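PDB 5LQ5: putative phosphonate binding protein for ABC transporter from Prochlorococcus marinus str. MIT 9301, which binds inorganic phosphite strongly, and methylphosphonate and phosphate only very weakly, probably as the solute-binding component of the ABC transporter PhnD1C1E1. Local coordinates for residues A[60-65]-A[206-211]; A[78-83]-A[253-258]. One frame throughout, in Å; residues are numbered along the deposited sequence.

Contact 1 (A[60-65]-A[206-211]); sequences LVWFGG and YHWVAQ. With PO3 (phosphite ion), chain B.
W62 turns one edge of its indole to the face of W208 in an edge-to-face stack, planes at 54°. W62 CE3 comes 3.5 Å from W208 NE1. W62 CB adds a CH-pi contact, 3.9 Å from the centroid of the W208 six-membered ring. CB of Y206 sits over one face of the W62 indole, 3.4 Å from W62 CZ2. The Y206 ring lies nearly parallel to that indole but slid aside. With CG anti to the backbone N (chi1 -177°), the W62 indole lies between W208 and Y206, and the three form an aromatic cluster. Replacing W62 by an alanine would probably open a gap there, leaving that face of W208 and Y206 CB without the indole they pack on. G64 and Y206 belong to the phosphite pocket. Y206 OH lies 3.6 Å from the phosphorus and is hydrogen-bonded to D13 and N176. CA of G64 is 3.4 Å from phosphite O2, and a side chain there would strike the ion. On the other sheet face, CG2 of V209 meets the edge of the F63 ring at CD2.

The backbones position these groups. V61 and V209 form one antiparallel hydrogen-bonded pair, F63 and H207 the next. Strand 60-63 also bonds to strand 5-10, and strand 207-210 to strand 79-84. Helix 16-34 packs on the W62 and W208 side, helix 46-54 on the F63 and V209 side.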
ATOM      1  N   LEU A  60      10.413   4.302  11.013  1.00 19.29           N
ATOM      2  CA  LEU A  60      10.514   3.255  10.023  1.00 17.31           C
ATOM      3  C   LEU A  60       9.093   2.920   9.595  1.00 19.48           C
ATOM      4  O   LEU A  60       8.293   2.484  10.412  1.00 18.69           O
ATOM      5  CB  LEU A  60      11.163   2.015  10.610  1.00 17.75           C
ATOM      6  CG  LEU A  60      11.232   0.797   9.683  1.00 17.44           C
ATOM      7  CD1 LEU A  60      12.140   1.019   8.479  1.00 18.87           C
ATOM      8  CD2 LEU A  60      11.719  -0.387  10.518  1.00 20.35           C
ATOM      9  N   VAL A  61       8.761   3.173   8.345  1.00 16.03           N
ATOM     10  CA  VAL A  61       7.367   3.123   7.868  1.00 16.17           C
ATOM     11  C   VAL A  61       7.229   2.322   6.594  1.00 15.44           C
ATOM     12  O   VAL A  61       8.018   2.479   5.670  1.00 16.22           O
ATOM     13  CB  VAL A  61       6.801   4.535   7.636  1.00 16.12           C
ATOM     14  CG1 VAL A  61       5.378   4.509   7.119  1.00 16.40           C
ATOM     15  CG2 VAL A  61       6.834   5.350   8.912  1.00 16.69           C
ATOM     16  N   TRP A  62       6.242   1.438   6.590  1.00 15.82           N
ATOM     17  CA  TRP A  62       5.776   0.692   5.420  1.00 15.49           C
ATOM     18  C   TRP A  62       4.847   1.580   4.604  1.00 15.72           C
ATOM     19  O   TRP A  62       3.697   1.836   5.000  1.00 16.35           O
ATOM     20  CB  TRP A  62       5.103  -0.567   5.867  1.00 17.08           C
ATOM     21  CG  TRP A  62       4.626  -1.509   4.812  1.00 19.30           C
ATOM     22  CD1 TRP A  62       3.322  -1.824   4.541  1.00 18.99           C
ATOM     23  CD2 TRP A  62       5.413  -2.261   3.902  1.00 17.53           C
ATOM     24  NE1 TRP A  62       3.245  -2.757   3.532  1.00 19.47           N
ATOM     25  CE2 TRP A  62       4.515  -3.038   3.113  1.00 17.71           C
ATOM     26  CE3 TRP A  62       6.786  -2.354   3.645  1.00 21.25           C
ATOM     27  CZ2 TRP A  62       4.949  -3.891   2.098  1.00 22.10           C
ATOM     28  CZ3 TRP A  62       7.213  -3.220   2.623  1.00 23.60           C
ATOM     29  CH2 TRP A  62       6.283  -3.986   1.881  1.00 21.97           C
ATOM     30  N   PHE A  63       5.418   2.155   3.546  1.00 15.19           N
ATOM     31  CA  PHE A  63       4.727   3.072   2.658  1.00 15.65           C
ATOM     32  C   PHE A  63       4.293   2.370   1.353  1.00 16.45           C
ATOM     33  O   PHE A  63       4.872   1.349   0.938  1.00 16.73           O
ATOM     34  CB  PHE A  63       5.630   4.253   2.275  1.00 15.66           C
ATOM     35  CG  PHE A  63       5.678   5.366   3.289  1.00 14.95           C
ATOM     36  CD1 PHE A  63       4.524   6.092   3.593  1.00 16.05           C
ATOM     37  CD2 PHE A  63       6.848   5.686   3.956  1.00 17.12           C
ATOM     38  CE1 PHE A  63       4.550   7.131   4.531  1.00 15.98           C
ATOM     39  CE2 PHE A  63       6.889   6.731   4.860  1.00 16.83           C
ATOM     40  CZ  PHE A  63       5.721   7.445   5.168  1.00 16.45           C
ATOM     41  N   GLY A  64       3.289   2.934   0.691  1.00 16.50           N
ATOM     42  CA  GLY A  64       2.998   2.657  -0.670  1.00 16.99           C
ATOM     43  C   GLY A  64       3.939   3.456  -1.573  1.00 15.81           C
ATOM     44  O   GLY A  64       4.706   4.293  -1.086  1.00 17.19           O
ATOM     45  N   GLY A  65       3.847   3.245  -2.880  1.00 17.82           N
ATOM     46  CA  GLY A  65       4.710   3.977  -3.825  1.00 17.85           C
ATOM     47  C   GLY A  65       4.540   5.487  -3.746  1.00 14.51           C
ATOM     48  O   GLY A  65       5.501   6.226  -3.506  1.00 17.88           O
ATOM     49  N   TYR A 206       5.017  -0.941  -2.816  1.00 17.94           N
ATOM     50  CA  TYR A 206       5.329  -0.774  -1.405  1.00 19.17           C
ATOM     51  C   TYR A 206       6.805  -0.833  -1.081  1.00 19.74           C
ATOM     52  O   TYR A 206       7.577  -1.524  -1.748  1.00 20.79           O
ATOM     53  CB  TYR A 206       4.618  -1.820  -0.556  1.00 19.18           C
ATOM     54  CG  TYR A 206       3.113  -1.742  -0.516  1.00 20.01           C
ATOM     55  CD1 TYR A 206       2.482  -1.221   0.595  1.00 18.93           C
ATOM     56  CD2 TYR A 206       2.313  -2.252  -1.530  1.00 19.87           C
ATOM     57  CE1 TYR A 206       1.110  -1.162   0.700  1.00 17.34           C
ATOM     58  CE2 TYR A 206       0.910  -2.194  -1.459  1.00 17.61           C
ATOM     59  CZ  TYR A 206       0.313  -1.682  -0.328  1.00 17.34           C
ATOM     60  OH  TYR A 206      -1.086  -1.659  -0.295  1.00 18.46           O
ATOM     61  N   HIS A 207       7.188  -0.110  -0.032  1.00 18.72           N
ATOM     62  CA  HIS A 207       8.559  -0.091   0.459  1.00 19.01           C
ATOM     63  C   HIS A 207       8.705   0.494   1.842  1.00 18.97           C
ATOM     64  O   HIS A 207       7.896   1.332   2.268  1.00 17.86           O
ATOM     65  CB  HIS A 207       9.471   0.650  -0.520  1.00 20.18           C
ATOM     66  CG  HIS A 207       9.112   2.085  -0.773  1.00 18.98           C
ATOM     67  ND1 HIS A 207       8.010   2.467  -1.514  1.00 19.73           N
ATOM     68  CD2 HIS A 207       9.758   3.227  -0.455  1.00 20.16           C
ATOM     69  CE1 HIS A 207       7.984   3.788  -1.601  1.00 22.42           C
ATOM     70  NE2 HIS A 207       9.036   4.269  -0.973  1.00 23.19           N
ATOM     71  N   TRP A 208       9.724   0.005   2.545  1.00 17.05           N
ATOM     72  CA  TRP A 208      10.133   0.530   3.826  1.00 18.51           C
ATOM     73  C   TRP A 208      10.990   1.756   3.648  1.00 18.25           C
ATOM     74  O   TRP A 208      11.929   1.747   2.868  1.00 19.58           O
ATOM     75  CB  TRP A 208      10.948  -0.483   4.620  1.00 19.42           C
ATOM     76  CG  TRP A 208      10.177  -1.641   5.194  1.00 17.85           C
ATOM     77  CD1 TRP A 208      10.185  -2.954   4.772  1.00 20.69           C
ATOM     78  CD2 TRP A 208       9.335  -1.600   6.353  1.00 17.17           C
ATOM     79  NE1 TRP A 208       9.370  -3.696   5.577  1.00 21.92           N
ATOM     80  CE2 TRP A 208       8.852  -2.901   6.562  1.00 22.79           C
ATOM     81  CE3 TRP A 208       8.929  -0.582   7.209  1.00 19.32           C
ATOM     82  CZ2 TRP A 208       7.988  -3.205   7.607  1.00 22.40           C
ATOM     83  CZ3 TRP A 208       8.088  -0.886   8.258  1.00 20.01           C
ATOM     84  CH2 TRP A 208       7.621  -2.182   8.441  1.00 20.34           C
ATOM     85  N   VAL A 209      10.714   2.763   4.459  1.00 17.54           N
ATOM     86  CA  VAL A 209      11.448   4.012   4.509  1.00 16.83           C
ATOM     87  C   VAL A 209      11.878   4.274   5.939  1.00 19.26           C
ATOM     88  O   VAL A 209      11.052   4.228   6.845  1.00 19.42           O
ATOM     89  CB  VAL A 209      10.628   5.196   3.970  1.00 20.05           C
ATOM     90  CG1 VAL A 209      11.457   6.483   3.995  1.00 20.34           C
ATOM     91  CG2 VAL A 209      10.136   4.922   2.542  1.00 19.05           C
ATOM     92  N   ALA A 210      13.153   4.628   6.136  1.00 19.84           N
ATOM     93  CA  ALA A 210      13.677   4.977   7.466  1.00 17.80           C
ATOM     94  C   ALA A 210      14.150   6.435   7.521  1.00 18.51           C
ATOM     95  O   ALA A 210      14.587   7.004   6.499  1.00 21.05           O
ATOM     96  CB  ALA A 210      14.831   4.058   7.874  1.00 19.22           C
ATOM     97  N   GLN A 211      14.101   7.019   8.707  1.00 20.07           N
ATOM     98  CA  GLN A 211      14.705   8.323   8.991  1.00 20.59           C
ATOM     99  C   GLN A 211      16.202   8.253   8.714  1.00 24.76           C
ATOM    100  O   GLN A 211      16.854   7.212   8.910  1.00 24.79           O
ATOM    101  CB  GLN A 211      14.492   8.778  10.436  1.00 22.75           C
ATOM    102  CG  GLN A 211      13.056   8.977  10.850  1.00 22.23           C
ATOM    103  CD  GLN A 211      12.395  10.213  10.264  1.00 21.36           C
ATOM    104  OE1 GLN A 211      13.034  11.065   9.663  1.00 26.57           O
ATOM    105  NE2 GLN A 211      11.102  10.297  10.435  1.00 24.72           N
TER
HETATM  106  P   PO3 B 401      -0.789   1.549  -1.827  1.00 16.36           P
HETATM  107  O1  PO3 B 401      -0.839   0.697  -3.138  1.00 15.81           O
HETATM  108  O2  PO3 B 401      -0.148   2.986  -2.004  1.00 17.20           O
HETATM  109  O3  PO3 B 401      -2.187   1.626  -1.152  1.00 16.06           O

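Contact 2 (A[78-83]-A[253-258]); sequences SIVIAQ and IKAESK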
ATOM      1  N   SER A  78      16.017  10.987   3.932  0.50 28.25           N
ATOM      2  CA  SER A  78      15.501   9.744   4.440  1.00 24.29           C
ATOM      3  C   SER A  78      16.005   8.630   3.534  0.50 25.94           C
ATOM      4  O   SER A  78      16.556   8.877   2.451  0.50 31.89           O
ATOM      5  CB  SER A  78      13.993   9.771   4.482  0.50 25.55           C
ATOM      6  OG  SER A  78      13.545  10.297   3.267  0.50 29.31           O
ATOM      7  N   ILE A  79      15.817   7.404   3.991  1.00 24.15           N
ATOM      8  CA  ILE A  79      16.423   6.225   3.366  1.00 24.43           C
ATOM      9  C   ILE A  79      15.412   5.177   2.922  1.00 26.31           C
ATOM     10  O   ILE A  79      14.652   4.671   3.726  1.00 22.73           O
ATOM     11  CB  ILE A  79      17.392   5.515   4.360  1.00 26.31           C
ATOM     12  CG1 ILE A  79      18.375   6.515   5.011  1.00 40.57           C
ATOM     13  CG2 ILE A  79      18.132   4.362   3.688  1.00 34.66           C
ATOM     14  CD1 ILE A  79      19.337   7.173   4.059  1.00 53.18           C
ATOM     15  N   VAL A  80      15.465   4.795   1.658  1.00 23.31           N
ATOM     16  CA  VAL A  80      14.760   3.601   1.153  1.00 24.14           C
ATOM     17  C   VAL A  80      15.484   2.355   1.617  1.00 24.54           C
ATOM     18  O   VAL A  80      16.660   2.144   1.292  1.00 26.33           O
ATOM     19  CB  VAL A  80      14.564   3.579  -0.368  1.00 27.97           C
ATOM     20  CG1 VAL A  80      13.738   2.378  -0.770  1.00 26.70           C
ATOM     21  CG2 VAL A  80      13.885   4.844  -0.830  1.00 26.58           C
ATOM     22  N   ILE A  81      14.754   1.505   2.346  1.00 20.49           N
ATOM     23  CA  ILE A  81      15.357   0.330   3.032  1.00 23.23           C
ATOM     24  C   ILE A  81      15.184  -0.997   2.303  1.00 25.22           C
ATOM     25  O   ILE A  81      16.159  -1.720   2.137  1.00 29.86           O
ATOM     26  CB  ILE A  81      14.829   0.215   4.487  1.00 25.02           C
ATOM     27  CG1 ILE A  81      15.296   1.402   5.335  1.00 25.22           C
ATOM     28  CG2 ILE A  81      15.219  -1.106   5.141  1.00 25.26           C
ATOM     29  CD1 ILE A  81      16.763   1.388   5.727  1.00 28.00           C
ATOM     30  N   ALA A  82      13.960  -1.332   1.935  1.00 20.50           N
ATOM     31  CA  ALA A  82      13.609  -2.643   1.390  1.00 24.04           C
ATOM     32  C   ALA A  82      12.214  -2.647   0.759  1.00 21.98           C
ATOM     33  O   ALA A  82      11.413  -1.724   0.964  1.00 24.02           O
ATOM     34  CB  ALA A  82      13.657  -3.687   2.494  1.00 23.77           C
ATOM     35  N   GLN A  83      11.935  -3.686  -0.007  1.00 22.76           N
ATOM     36  CA  GLN A  83      10.640  -3.940  -0.618  1.00 24.37           C
ATOM     37  C   GLN A  83      10.476  -5.458  -0.705  1.00 26.24           C
ATOM     38  O   GLN A  83      11.377  -6.192  -0.309  1.00 25.30           O
ATOM     39  CB  GLN A  83      10.539  -3.275  -2.008  1.00 22.32           C
ATOM     40  CG  GLN A  83      11.444  -3.934  -3.055  1.00 25.64           C
ATOM     41  CD  GLN A  83      11.508  -3.251  -4.408  1.00 27.76           C
ATOM     42  OE1 GLN A  83      10.505  -2.842  -4.949  1.00 28.18           O
ATOM     43  NE2 GLN A  83      12.703  -3.200  -4.998  1.00 34.34           N
ATOM     44  N   ILE A 253      13.738  -7.653  -0.165  1.00 29.28           N
ATOM     45  CA  ILE A 253      14.851  -7.368  -1.068  1.00 30.23           C
ATOM     46  C   ILE A 253      15.165  -5.876  -1.047  1.00 31.23           C
ATOM     47  O   ILE A 253      14.364  -5.057  -0.584  1.00 26.39           O
ATOM     48  CB  ILE A 253      14.542  -7.789  -2.530  1.00 29.38           C
ATOM     49  CG1 ILE A 253      13.376  -6.981  -3.106  1.00 29.13           C
ATOM     50  CG2 ILE A 253      14.246  -9.280  -2.602  1.00 39.16           C
ATOM     51  CD1 ILE A 253      13.217  -7.157  -4.603  1.00 36.30           C
ATOM     52  N   LYS A 254      16.315  -5.535  -1.600  1.00 28.72           N
ATOM     53  CA  LYS A 254      16.779  -4.154  -1.684  1.00 27.55           C
ATOM     54  C   LYS A 254      15.866  -3.309  -2.607  1.00 25.46           C
ATOM     55  O   LYS A 254      15.247  -3.796  -3.549  1.00 28.77           O
ATOM     56  CB  LYS A 254      18.229  -4.057  -2.187  1.00 41.19           C
ATOM     57  CG  LYS A 254      19.199  -4.688  -1.220  1.00138.93           C
ATOM     58  CD  LYS A 254      20.626  -4.514  -1.669  1.00144.92           C
ATOM     59  CE  LYS A 254      21.506  -5.510  -0.945  1.00101.18           C
ATOM     60  NZ  LYS A 254      22.931  -5.376  -1.341  1.00 83.22           N
ATOM     61  N   ALA A 255      15.808  -2.032  -2.284  1.00 29.42           N
ATOM     62  CA  ALA A 255      15.029  -1.067  -3.039  1.00 27.09           C
ATOM     63  C   ALA A 255      15.779   0.238  -3.047  1.00 28.26           C
ATOM     64  O   ALA A 255      16.377   0.607  -2.040  1.00 32.05           O
ATOM     65  CB  ALA A 255      13.661  -0.884  -2.399  1.00 28.37           C
ATOM     66  N   GLU A 256      15.742   0.961  -4.160  1.00 33.77           N
ATOM     67  CA  GLU A 256      16.378   2.282  -4.215  1.00 32.84           C
ATOM     68  C   GLU A 256      15.408   3.341  -4.722  1.00 27.88           C
ATOM     69  O   GLU A 256      14.448   3.020  -5.426  1.00 33.48           O
ATOM     70  CB  GLU A 256      17.662   2.277  -5.055  1.00 37.86           C
ATOM     71  CG  GLU A 256      17.537   1.746  -6.467  1.00 80.64           C
ATOM     72  CD  GLU A 256      18.847   1.826  -7.243  1.00144.79           C
ATOM     73  OE1 GLU A 256      19.907   2.059  -6.623  1.00121.21           O
ATOM     74  OE2 GLU A 256      18.824   1.645  -8.481  1.00136.45           O
ATOM     75  N   SER A 257      15.691   4.592  -4.346  1.00 30.09           N
ATOM     76  CA  SER A 257      14.854   5.764  -4.683  1.00 29.97           C
ATOM     77  C   SER A 257      14.615   5.940  -6.181  1.00 28.37           C
ATOM     78  O   SER A 257      13.536   6.341  -6.567  1.00 27.03           O
ATOM     79  CB  SER A 257      15.398   7.081  -4.092  1.00 31.56           C
ATOM     80  OG  SER A 257      16.635   7.447  -4.656  1.00 37.81           O
ATOM     81  N   LYS A 258      15.637   5.644  -6.987  1.00 29.47           N
ATOM     82  CA  LYS A 258      15.549   5.695  -8.462  1.00 35.42           C
ATOM     83  C   LYS A 258      14.330   4.953  -9.042  1.00 30.70           C
ATOM     84  O   LYS A 258      13.743   5.367 -10.073  1.00 27.11           O
ATOM     85  CB  LYS A 258      16.821   5.112  -9.106  1.00 46.74           C
ATOM     86  CG  LYS A 258      17.950   6.106  -9.347  1.00119.99           C
ATOM     87  CD  LYS A 258      19.317   5.423  -9.431  1.00160.91           C
ATOM     88  CE  LYS A 258      19.448   4.444 -10.589  1.00120.65           C
ATOM     89  NZ  LYS A 258      19.689   5.130 -11.887  1.00122.97           N
TER
HETATM   90  O   HOH W   1      17.607  -1.132   0.019  1.00 40.39           O
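Q83 and I253 form the tight end of this contact. They are an antiparallel hydrogen-bonded pair, with both backbone N-to-O distances, Q83 N to I253 O and I253 N to Q83 O, at 2.8 Å. The side chain of Q83 runs on past this pair. Its CG stands between the backbone N and the carbonyl carbon (chi1 69°), and the chain beyond is extended. CG thus packs 3.6 Å from I253 CG1, while NE2 reaches K254 O at 3.0 Å. That bond is nearly straight at 167°, and K254 O lies close to the amide plane. OE1 of the same amide is bonded to Q259, so both ends of the amide are held. CB of A255 fits between Q83 and V80, 3.6 Å from V80 CG1.

Beyond A82 the two backbones part. A water bridges the gap: it donates to I81 O at 2.6 Å and accepts from A255 N. V80 CG2 only brushes S257. The side chains of K254 and E256 leave the backbone away from the strand; both residues are exposed and poorly ordered. The arrangement is a short antiparallel edge pairing, in which strand 252-253 closes one side of a mixed sheet in a periplasmic binding protein.

How the contacts relate
The centres of contacts 1 and 2 are about 8 Å apart. They share one mixed six-stranded sheet, in which strands 60-63, 207-210, 79-84 and 252-253 are consecutive neighbours. Contact 1 is the inner, buried pairing. Contact 2 lies at the outer edge. Strand 207-210 joins them: A210 O to I79 N (2.8 Å) and W208 O to I81 N (2.9 Å) are probable hydrogen bonds. Along the chain the segments alternate, 60-65, 78-83, 206-211, 253-258. Between 79-84 and 207-210 the chain forms the second, five-stranded sheet before returning. This fits a two-lobed binding protein. Contact 1 reaches the phosphite; the side chain of Q83 in contact 2 is about 12 Å from the bound phosphite.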